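Local structure of formate dehydrogenase subunit beta (Desulfovibrio gigas, 1H0H) at residues Pro42-His47 against Phe68-Arg73; Val52-Gln57 against Ile63-Phe68; Ala187-Pro192 against Ile198-His203. The protein serves as the electron-transfer subunit of a periplasmic formate dehydrogenase, holding three [4Fe-4S] clusters for the reversible two-electron oxidation of formate to carbon dioxide. All coordinates share one frame; numbering follows the deposited sequence.

Contact 1: residues Pro42-His47 against Phe68-Arg73; sequences PDFNFH and FPDQCR. With SF4 (iron/sulfur cluster), chain N; SF4 (iron/sulfur cluster), chain M.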
loop_
_atom_site.group_PDB
_atom_site.type_symbol
_atom_site.label_atom_id
_atom_site.label_comp_id
_atom_site.label_asym_id
_atom_site.label_seq_id
_atom_site.Cartn_x
_atom_site.Cartn_y
_atom_site.Cartn_z
ATOM N N PRO B 42 -20.398 10.871 18.211
ATOM C CA PRO B 42 -21.771 11.033 17.708
ATOM C C PRO B 42 -22.158 12.481 17.504
ATOM O O PRO B 42 -23.048 12.784 16.708
ATOM C CB PRO B 42 -22.640 10.485 18.856
ATOM C CG PRO B 42 -21.755 9.750 19.702
ATOM C CD PRO B 42 -20.352 10.286 19.557
ATOM N N ASP B 43 -21.511 13.373 18.240
ATOM C CA ASP B 43 -21.926 14.765 18.231
ATOM C C ASP B 43 -20.787 15.627 18.741
ATOM O O ASP B 43 -19.794 15.129 19.269
ATOM C CB ASP B 43 -23.183 14.904 19.124
ATOM C CG ASP B 43 -23.900 16.266 18.976
ATOM O OD1 ASP B 43 -23.833 16.909 17.893
ATOM O OD2 ASP B 43 -24.605 16.744 19.899
ATOM N N PHE B 44 -20.900 16.931 18.541
ATOM C CA PHE B 44 -19.947 17.849 19.122
ATOM C C PHE B 44 -19.873 17.669 20.625
ATOM O O PHE B 44 -20.874 17.360 21.260
ATOM C CB PHE B 44 -20.452 19.283 18.950
ATOM C CG PHE B 44 -20.426 19.787 17.543
ATOM C CD1 PHE B 44 -19.233 19.901 16.853
ATOM C CD2 PHE B 44 -21.586 20.224 16.936
ATOM C CE1 PHE B 44 -19.202 20.408 15.546
ATOM C CE2 PHE B 44 -21.564 20.742 15.650
ATOM C CZ PHE B 44 -20.341 20.847 14.957
ATOM N N ASN B 45 -18.684 17.854 21.193
ATOM C CA ASN B 45 -18.535 17.922 22.653
ATOM C C ASN B 45 -17.496 19.001 22.972
ATOM O O ASN B 45 -16.919 19.602 22.040
ATOM C CB ASN B 45 -18.224 16.556 23.305
ATOM C CG ASN B 45 -16.977 15.905 22.742
ATOM O OD1 ASN B 45 -15.911 16.505 22.745
ATOM N ND2 ASN B 45 -17.101 14.650 22.292
ATOM N N PHE B 46 -17.279 19.279 24.258
ATOM C CA PHE B 46 -16.307 20.308 24.679
ATOM C C PHE B 46 -14.931 20.135 24.028
ATOM O O PHE B 46 -14.192 21.110 23.856
ATOM C CB PHE B 46 -16.169 20.322 26.226
ATOM C CG PHE B 46 -15.280 21.414 26.765
ATOM C CD1 PHE B 46 -15.746 22.725 26.897
ATOM C CD2 PHE B 46 -13.977 21.129 27.148
ATOM C CE1 PHE B 46 -14.924 23.716 27.405
ATOM C CE2 PHE B 46 -13.138 22.111 27.636
ATOM C CZ PHE B 46 -13.615 23.420 27.757
ATOM N N HIS B 47 -14.572 18.903 23.673
ATOM C CA HIS B 47 -13.227 18.655 23.151
ATOM C C HIS B 47 -13.180 18.380 21.663
ATOM O O HIS B 47 -12.115 18.035 21.131
ATOM C CB HIS B 47 -12.605 17.452 23.837
ATOM C CG HIS B 47 -12.469 17.601 25.312
ATOM N ND1 HIS B 47 -11.677 18.566 25.893
ATOM C CD2 HIS B 47 -13.017 16.896 26.328
ATOM C CE1 HIS B 47 -11.749 18.454 27.210
ATOM N NE2 HIS B 47 -12.542 17.438 27.497
ATOM N N PHE B 68 -20.750 15.527 6.065
ATOM C CA PHE B 68 -20.873 16.909 6.523
ATOM C C PHE B 68 -19.845 17.169 7.626
ATOM O O PHE B 68 -20.027 16.744 8.768
ATOM C CB PHE B 68 -22.295 17.096 7.082
ATOM C CG PHE B 68 -22.749 18.513 7.158
ATOM C CD1 PHE B 68 -23.312 19.140 6.046
ATOM C CD2 PHE B 68 -22.677 19.209 8.341
ATOM C CE1 PHE B 68 -23.764 20.485 6.122
ATOM C CE2 PHE B 68 -23.109 20.534 8.414
ATOM C CZ PHE B 68 -23.654 21.166 7.309
ATOM N N PRO B 69 -18.752 17.845 7.302
ATOM C CA PRO B 69 -17.684 18.126 8.286
ATOM C C PRO B 69 -18.067 19.357 9.114
ATOM O O PRO B 69 -17.621 20.475 8.853
ATOM C CB PRO B 69 -16.463 18.440 7.418
ATOM C CG PRO B 69 -16.956 18.713 6.071
ATOM C CD PRO B 69 -18.435 18.354 5.966
ATOM N N ASP B 70 -18.856 19.096 10.148
ATOM C CA ASP B 70 -19.517 20.105 10.946
ATOM C C ASP B 70 -18.562 20.872 11.864
ATOM O O ASP B 70 -17.566 20.332 12.334
ATOM C CB ASP B 70 -20.619 19.398 11.739
ATOM C CG ASP B 70 -21.735 20.298 12.111
ATOM O OD1 ASP B 70 -21.664 21.513 11.819
ATOM O OD2 ASP B 70 -22.727 19.866 12.726
ATOM N N GLN B 71 -18.849 22.151 12.047
ATOM C CA GLN B 71 -18.108 23.031 12.928
ATOM C C GLN B 71 -18.975 24.294 13.073
ATOM O O GLN B 71 -19.928 24.491 12.321
ATOM C CB GLN B 71 -16.747 23.413 12.319
ATOM C CG GLN B 71 -16.912 24.205 11.037
ATOM C CD GLN B 71 -15.592 24.683 10.391
ATOM O OE1 GLN B 71 -15.124 24.098 9.414
ATOM N NE2 GLN B 71 -15.021 25.763 10.921
ATOM N N CYS B 72 -18.604 25.157 14.014
ATOM C CA CYS B 72 -19.282 26.438 14.207
ATOM C C CYS B 72 -19.370 27.197 12.874
ATOM O O CYS B 72 -18.425 27.174 12.087
ATOM C CB CYS B 72 -18.501 27.281 15.197
ATOM S SG CYS B 72 -19.052 28.986 15.298
ATOM N N ARG B 73 -20.472 27.896 12.638
ATOM C CA ARG B 73 -20.649 28.617 11.369
ATOM C C ARG B 73 -20.055 30.020 11.381
ATOM O O ARG B 73 -20.071 30.688 10.375
ATOM C CB ARG B 73 -22.129 28.766 11.055
ATOM C CG ARG B 73 -22.887 27.456 11.064
ATOM C CD ARG B 73 -22.467 26.436 9.981
ATOM N NE ARG B 73 -23.502 25.415 9.867
ATOM C CZ ARG B 73 -23.598 24.359 10.669
ATOM N NH1 ARG B 73 -22.710 24.172 11.662
ATOM N NH2 ARG B 73 -24.582 23.500 10.479
HETATM FE FE1 SF4 N . -23.770 28.702 16.999
HETATM FE FE2 SF4 N . -21.183 29.169 16.161
HETATM FE FE3 SF4 N . -23.365 30.763 15.206
HETATM FE FE4 SF4 N . -22.554 30.970 17.840
HETATM S S1 SF4 N . -21.314 31.603 15.923
HETATM S S2 SF4 N . -24.637 30.813 17.183
HETATM S S3 SF4 N . -21.898 28.743 18.288
HETATM S S4 SF4 N . -22.954 28.452 14.816
HETATM FE FE1 SF4 M . -9.673 25.508 13.224
HETATM FE FE2 SF4 M . -11.187 23.975 11.517
HETATM FE FE3 SF4 M . -12.401 25.490 13.494
HETATM FE FE4 SF4 M . -10.945 23.242 14.138
HETATM S S1 SF4 M . -12.864 23.373 12.838
HETATM S S2 SF4 M . -10.892 25.312 15.126
HETATM S S3 SF4 M . -9.321 23.217 12.638
HETATM S S4 SF4 M . -11.193 26.397 11.805
#
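Phe44 drives the far end of its ring against Asp70, with CZ 3.2 Å from Asp70 CG and CE2 3.3 Å from Asp70 OD2. The two side chains cross at about a right angle, and the ring and carboxylate planes stand 56° apart. Gln71 N reaches the ring at its edge, close to the ring plane, 3.5 Å from Phe44 CZ. In Asp70 the carboxylate swings anti to the backbone N (chi1 -154°), which puts OD1 within reach of the residues that follow: it forms a salt bridge with Arg73 NH1 at 2.9 Å and takes a weak hydrogen bond from Gln71 N. Asp70 OD2 is salt-bridged to Arg53, which also makes a cation-pi contact with Phe44. All of this tight part is buried. Toward Asn45 and His47 the loop runs away from the strand end into a partly exposed region, where Asn45 OD1 accepts from His47 N in an Asx turn. Beyond Asp70 the chain turns to the cofactors. Gln71 NE2 lies 3.7 Å from FE3 of one cluster, its OE1 hydrogen-bonded to Lys50 NZ, and Cys72 SG binds FE2 of another at 2.3 Å, the start of a cysteine-ligated [4Fe-4S] site of the ferredoxin type.

Contact 2: residues Val52-Gln57 against Ile63-Phe68; sequences VRMHEQ and IDWLFF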
loop_
_atom_site.group_PDB
_atom_site.type_symbol
_atom_site.label_atom_id
_atom_site.label_comp_id
_atom_site.label_asym_id
_atom_site.label_seq_id
_atom_site.Cartn_x
_atom_site.Cartn_y
_atom_site.Cartn_z
ATOM N N VAL B 52 -16.889 15.038 11.515
ATOM C CA VAL B 52 -17.358 14.567 10.219
ATOM C C VAL B 52 -18.592 13.690 10.390
ATOM O O VAL B 52 -18.532 12.555 10.882
ATOM C CB VAL B 52 -16.246 13.853 9.397
ATOM C CG1 VAL B 52 -16.817 13.347 8.091
ATOM C CG2 VAL B 52 -15.070 14.824 9.139
ATOM N N ARG B 53 -19.733 14.249 10.008
ATOM C CA ARG B 53 -20.982 13.540 10.138
ATOM C C ARG B 53 -21.165 12.705 8.891
ATOM O O ARG B 53 -20.733 13.103 7.815
ATOM C CB ARG B 53 -22.114 14.538 10.322
ATOM C CG ARG B 53 -22.067 15.288 11.634
ATOM C CD ARG B 53 -23.226 16.258 11.807
ATOM N NE ARG B 53 -23.082 17.149 12.955
ATOM C CZ ARG B 53 -23.302 16.779 14.210
ATOM N NH1 ARG B 53 -23.654 15.525 14.491
ATOM N NH2 ARG B 53 -23.172 17.657 15.184
ATOM N N MET B 54 -21.756 11.527 9.037
ATOM C CA MET B 54 -21.854 10.599 7.916
ATOM C C MET B 54 -23.225 9.950 7.936
ATOM O O MET B 54 -23.619 9.346 8.955
ATOM C CB MET B 54 -20.745 9.528 7.991
ATOM C CG MET B 54 -19.302 10.070 8.110
ATOM S SD MET B 54 -18.062 8.787 8.620
ATOM C CE MET B 54 -17.926 7.782 7.107
ATOM N N HIS B 55 -23.956 10.064 6.825
ATOM C CA HIS B 55 -25.314 9.509 6.763
ATOM C C HIS B 55 -25.629 8.807 5.453
ATOM O O HIS B 55 -25.554 9.394 4.360
ATOM C CB HIS B 55 -26.374 10.589 7.018
ATOM C CG HIS B 55 -26.396 11.085 8.428
ATOM N ND1 HIS B 55 -26.023 12.366 8.774
ATOM C CD2 HIS B 55 -26.709 10.461 9.590
ATOM C CE1 HIS B 55 -26.128 12.521 10.084
ATOM N NE2 HIS B 55 -26.548 11.382 10.602
ATOM N N GLU B 56 -26.001 7.550 5.566
ATOM C CA GLU B 56 -26.409 6.802 4.406
ATOM C C GLU B 56 -27.754 7.335 3.968
ATOM O O GLU B 56 -28.612 7.613 4.815
ATOM C CB GLU B 56 -26.532 5.320 4.733
ATOM C CG GLU B 56 -25.184 4.648 4.834
ATOM C CD GLU B 56 -25.293 3.158 4.837
ATOM O OE1 GLU B 56 -26.375 2.589 4.534
ATOM O OE2 GLU B 56 -24.282 2.545 5.161
ATOM N N GLN B 57 -27.939 7.491 2.660
ATOM C CA GLN B 57 -29.213 7.976 2.130
ATOM C C GLN B 57 -29.470 7.361 0.789
ATOM O O GLN B 57 -28.603 7.368 -0.082
ATOM C CB GLN B 57 -29.228 9.513 1.964
ATOM C CG GLN B 57 -28.951 10.324 3.219
ATOM C CD GLN B 57 -30.108 10.280 4.225
ATOM O OE1 GLN B 57 -31.086 9.588 4.001
ATOM N NE2 GLN B 57 -29.987 11.038 5.324
ATOM N N ILE B 63 -28.281 3.934 -3.397
ATOM C CA ILE B 63 -27.605 4.321 -2.170
ATOM C C ILE B 63 -26.544 5.383 -2.401
ATOM O O ILE B 63 -25.842 5.414 -3.424
ATOM C CB ILE B 63 -27.005 3.085 -1.433
ATOM C CG1 ILE B 63 -26.546 3.454 -0.032
ATOM C CG2 ILE B 63 -25.838 2.507 -2.210
ATOM C CD1 ILE B 63 -27.637 4.141 0.824
ATOM N N ASP B 64 -26.440 6.262 -1.422
ATOM C CA ASP B 64 -25.434 7.290 -1.404
ATOM C C ASP B 64 -24.996 7.414 0.051
ATOM O O ASP B 64 -25.640 6.882 0.947
ATOM C CB ASP B 64 -26.015 8.602 -1.902
ATOM C CG ASP B 64 -24.963 9.540 -2.463
ATOM O OD1 ASP B 64 -23.739 9.426 -2.138
ATOM O OD2 ASP B 64 -25.282 10.443 -3.246
ATOM N N TRP B 65 -23.882 8.085 0.282
ATOM C CA TRP B 65 -23.369 8.273 1.620
ATOM C C TRP B 65 -22.944 9.727 1.709
ATOM O O TRP B 65 -21.988 10.151 1.044
ATOM C CB TRP B 65 -22.183 7.343 1.830
ATOM C CG TRP B 65 -21.882 6.967 3.224
ATOM C CD1 TRP B 65 -22.490 7.407 4.360
ATOM C CD2 TRP B 65 -20.839 6.072 3.641
ATOM N NE1 TRP B 65 -21.904 6.818 5.456
ATOM C CE2 TRP B 65 -20.894 5.986 5.037
ATOM C CE3 TRP B 65 -19.865 5.311 2.949
ATOM C CZ2 TRP B 65 -20.011 5.178 5.776
ATOM C CZ3 TRP B 65 -19.004 4.502 3.672
ATOM C CH2 TRP B 65 -19.073 4.449 5.073
ATOM N N LEU B 66 -23.671 10.476 2.524
ATOM C CA LEU B 66 -23.520 11.923 2.611
ATOM C C LEU B 66 -22.705 12.341 3.798
ATOM O O LEU B 66 -22.972 11.929 4.921
ATOM C CB LEU B 66 -24.889 12.611 2.683
ATOM C CG LEU B 66 -25.843 12.227 1.552
ATOM C CD1 LEU B 66 -27.169 12.997 1.645
ATOM C CD2 LEU B 66 -25.179 12.438 0.183
ATOM N N PHE B 67 -21.738 13.201 3.535
ATOM C CA PHE B 67 -20.794 13.641 4.538
ATOM C C PHE B 67 -20.925 15.147 4.806
ATOM O O PHE B 67 -21.116 15.927 3.884
ATOM C CB PHE B 67 -19.376 13.320 4.072
ATOM C CG PHE B 67 -19.174 11.880 3.653
ATOM C CD1 PHE B 67 -19.665 10.844 4.420
ATOM C CD2 PHE B 67 -18.481 11.565 2.492
ATOM C CE1 PHE B 67 -19.488 9.521 4.030
ATOM C CE2 PHE B 67 -18.303 10.243 2.100
ATOM C CZ PHE B 67 -18.785 9.215 2.882
ATOM N N PHE B 68 -20.750 15.527 6.065
ATOM C CA PHE B 68 -20.873 16.909 6.523
ATOM C C PHE B 68 -19.845 17.169 7.626
ATOM O O PHE B 68 -20.027 16.744 8.768
ATOM C CB PHE B 68 -22.295 17.096 7.082
ATOM C CG PHE B 68 -22.749 18.513 7.158
ATOM C CD1 PHE B 68 -23.312 19.140 6.046
ATOM C CD2 PHE B 68 -22.677 19.209 8.341
ATOM C CE1 PHE B 68 -23.764 20.485 6.122
ATOM C CE2 PHE B 68 -23.109 20.534 8.414
ATOM C CZ PHE B 68 -23.654 21.166 7.309
HETATM O O HOH W 1 -23.196 6.567 8.183
#
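Glu56 lays its CG over one face of Trp65, a CH-pi contact 4.1 Å from CG to the centroid of the five-membered ring and 23° off the normal. Its extended chain carries the carboxylate on to another protein chain, where OE2 has a hydrogen bond with a polar side chain and a salt bridge with a basic one. Met54 works the same side of the sheet: it bends at chi3 (73°), which brings CE to 3.6 Å from Trp65 CZ2, while Met54 CG sits 3.8 Å from Phe67 CD1. A water bridges this group, accepting from Trp65 NE1 at 3.0 Å and donating weakly to Met54 O. On the other side of the sheet Gln57 CG packs on Leu66 CD1 at 3.6 Å, crossing it at about a right angle, and Arg53 CB lies 4.1 Å from Phe68 CB; the guanidinium of Arg53 goes on to a salt bridge with Asp43. Reciprocal backbone hydrogen bonds join Arg53 with Phe68, His55 with Leu66 and Gln57 with Asp64. Met54/Phe67 and Glu56/Trp65 are the non-hydrogen-bonded pairs between them. The strands run 158° apart in direction, a two-stranded antiparallel beta hairpin whose Glu56 and Trp65 side meets the other subunit and whose Val52 end borders an iron-sulfur cluster.

Contact 3: residues Ala187-Pro192 against Ile198-His203; sequences AKLCDP and IFLTAH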
loop_
_atom_site.group_PDB
_atom_site.type_symbol
_atom_site.label_atom_id
_atom_site.label_comp_id
_atom_site.label_asym_id
_atom_site.label_seq_id
_atom_site.Cartn_x
_atom_site.Cartn_y
_atom_site.Cartn_z
ATOM N N ALA B 187 -29.695 20.856 -4.872
ATOM C CA ALA B 187 -28.497 21.354 -4.221
ATOM C C ALA B 187 -28.757 22.755 -3.707
ATOM O O ALA B 187 -29.540 23.493 -4.299
ATOM C CB ALA B 187 -27.352 21.376 -5.178
ATOM N N LYS B 188 -28.114 23.120 -2.605
ATOM C CA LYS B 188 -28.205 24.504 -2.129
ATOM C C LYS B 188 -27.085 24.852 -1.174
ATOM O O LYS B 188 -26.380 23.977 -0.695
ATOM C CB LYS B 188 -29.540 24.764 -1.441
ATOM C CG LYS B 188 -29.827 23.792 -0.313
ATOM C CD LYS B 188 -31.179 24.106 0.342
ATOM C CE LYS B 188 -31.067 25.310 1.242
ATOM N NZ LYS B 188 -32.405 25.944 1.490
ATOM N N LEU B 189 -26.933 26.150 -0.922
ATOM C CA LEU B 189 -25.990 26.626 0.062
ATOM C C LEU B 189 -26.777 26.712 1.359
ATOM O O LEU B 189 -27.973 26.960 1.341
ATOM C CB LEU B 189 -25.439 27.987 -0.323
ATOM C CG LEU B 189 -24.630 27.966 -1.610
ATOM C CD1 LEU B 189 -24.132 29.352 -1.931
ATOM C CD2 LEU B 189 -23.462 27.005 -1.395
ATOM N N CYS B 190 -26.102 26.491 2.479
ATOM C CA CYS B 190 -26.771 26.495 3.762
ATOM C C CYS B 190 -26.651 27.894 4.399
ATOM O O CYS B 190 -25.562 28.350 4.710
ATOM C CB CYS B 190 -26.187 25.375 4.636
ATOM S SG CYS B 190 -26.432 23.692 3.940
ATOM N N ASP B 191 -27.785 28.575 4.516
ATOM C CA ASP B 191 -27.877 29.931 5.058
ATOM C C ASP B 191 -26.759 30.847 4.591
ATOM O O ASP B 191 -26.084 31.462 5.408
ATOM C CB ASP B 191 -27.889 29.853 6.581
ATOM C CG ASP B 191 -29.041 29.023 7.092
ATOM O OD1 ASP B 191 -30.122 29.021 6.426
ATOM O OD2 ASP B 191 -28.965 28.348 8.140
ATOM N N PRO B 192 -26.572 30.959 3.283
ATOM C CA PRO B 192 -25.409 31.689 2.745
ATOM C C PRO B 192 -25.320 33.168 3.133
ATOM O O PRO B 192 -24.232 33.718 3.108
ATOM C CB PRO B 192 -25.588 31.561 1.233
ATOM C CG PRO B 192 -27.060 31.315 1.059
ATOM C CD PRO B 192 -27.407 30.389 2.207
ATOM N N ILE B 198 -19.760 28.525 4.949
ATOM C CA ILE B 198 -20.836 28.220 4.015
ATOM C C ILE B 198 -20.764 26.795 3.425
ATOM O O ILE B 198 -19.844 26.499 2.656
ATOM C CB ILE B 198 -20.873 29.238 2.854
ATOM C CG1 ILE B 198 -20.942 30.684 3.368
ATOM C CG2 ILE B 198 -22.079 28.919 1.923
ATOM C CD1 ILE B 198 -20.707 31.759 2.269
ATOM N N PHE B 199 -21.708 25.922 3.790
ATOM C CA PHE B 199 -21.755 24.563 3.229
ATOM C C PHE B 199 -22.625 24.459 1.973
ATOM O O PHE B 199 -23.736 25.019 1.921
ATOM C CB PHE B 199 -22.316 23.548 4.207
ATOM C CG PHE B 199 -21.501 23.354 5.441
ATOM C CD1 PHE B 199 -21.644 24.217 6.507
ATOM C CD2 PHE B 199 -20.638 22.258 5.561
ATOM C CE1 PHE B 199 -20.943 24.013 7.655
ATOM C CE2 PHE B 199 -19.917 22.052 6.713
ATOM C CZ PHE B 199 -20.058 22.944 7.760
ATOM N N LEU B 200 -22.100 23.757 0.969
ATOM C CA LEU B 200 -22.855 23.397 -0.213
ATOM C C LEU B 200 -23.272 21.957 -0.028
ATOM O O LEU B 200 -22.440 21.117 0.345
ATOM C CB LEU B 200 -22.006 23.507 -1.485
ATOM C CG LEU B 200 -22.632 22.913 -2.758
ATOM C CD1 LEU B 200 -23.931 23.644 -3.126
ATOM C CD2 LEU B 200 -21.693 22.961 -3.940
ATOM N N THR B 201 -24.555 21.677 -0.228
ATOM C CA THR B 201 -25.061 20.309 -0.205
ATOM C C THR B 201 -25.690 20.027 -1.538
ATOM O O THR B 201 -26.146 20.951 -2.217
ATOM C CB THR B 201 -26.068 20.066 0.934
ATOM O OG1 THR B 201 -27.093 21.081 0.946
ATOM C CG2 THR B 201 -25.376 20.152 2.275
ATOM N N ALA B 202 -25.709 18.753 -1.927
ATOM C CA ALA B 202 -26.258 18.371 -3.212
ATOM C C ALA B 202 -27.733 17.972 -3.112
ATOM O O ALA B 202 -28.383 17.773 -4.113
ATOM C CB ALA B 202 -25.432 17.238 -3.829
ATOM N N HIS B 203 -28.229 17.847 -1.889
ATOM C CA HIS B 203 -29.603 17.447 -1.643
ATOM C C HIS B 203 -30.090 18.170 -0.403
ATOM O O HIS B 203 -29.339 18.909 0.219
ATOM C CB HIS B 203 -29.681 15.930 -1.392
ATOM C CG HIS B 203 -28.882 15.126 -2.360
ATOM N ND1 HIS B 203 -29.417 14.608 -3.515
ATOM C CD2 HIS B 203 -27.573 14.782 -2.360
ATOM C CE1 HIS B 203 -28.476 13.965 -4.182
ATOM N NE2 HIS B 203 -27.348 14.054 -3.499
HETATM O O HOH W 2 -23.360 26.999 5.842
#
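Leu189 CD2 reaches across to Leu200, 3.8 Å from its CB, and lies 4.1 Å from Ile198 CG2. The two leucine chains slant across one another. In Leu200, CG is anti to the backbone N (chi1 170°), and CD1 is turned back over the neighbouring strand, 3.5 Å from Lys188 O. On the other side of the sheet Lys188 and Thr201 run side by side in the same direction. Cys190 SG comes in beside Thr201, 4.1 Å from Phe199 CB and about as far from the methyl and hydroxyl of Thr201.

Beneath these side chains, Lys188 and Thr201 exchange two backbone hydrogen bonds, the one from Thr201 N to Lys188 O almost straight at 177°. Cys190 N adds a third hydrogen bond, to Phe199 O at 2.8 Å, approaching almost in line with the C=O. In the same pair the reverse link, Phe199 N to Cys190 O, is made through a water, which donates to the carbonyl and accepts from the N-H. This is a beta hairpin, and it forms one margin of a mixed four-stranded sheet: strand 188-189 is outermost in the chain, and strand 197-201 pairs on its far side with strand 2-7.

The next shell covers both faces. Helix 166-180 packs on the leucine side, Ala173 against Leu189 and Arg176 and Leu177 against Leu200. On the opposite side the ring of Phe199 stacks with Phe68, while Val213 touches Cys190 and Tyr208 touches Thr201. The hydroxyl of Thr201 donates to His203 O at 3.2 Å, and the imidazole of His203 meets Tyr184 with the ring planes about 85° apart.

Contacts 1 and 2 come first along the chain: the hairpin pairing of contact 2 lies between the two segments of contact 1, overlapping the second at Phe68, and contact 3 follows near the C-terminus. Their centres lie 15 to 17 Å apart. Strand 62-70 serves both of the first two, and Arg53 of contact 2 reaches into contact 1. Contact 3 belongs to a separate sheet, the mixed one, and meets hairpin 51-70 through Phe68 against Phe199; the Phe199 ring also touches Pro69 and Arg73. The two sheets are thus packed together beside the cluster-binding segment, with the side chain of Phe199 about 8 Å from a bound cluster.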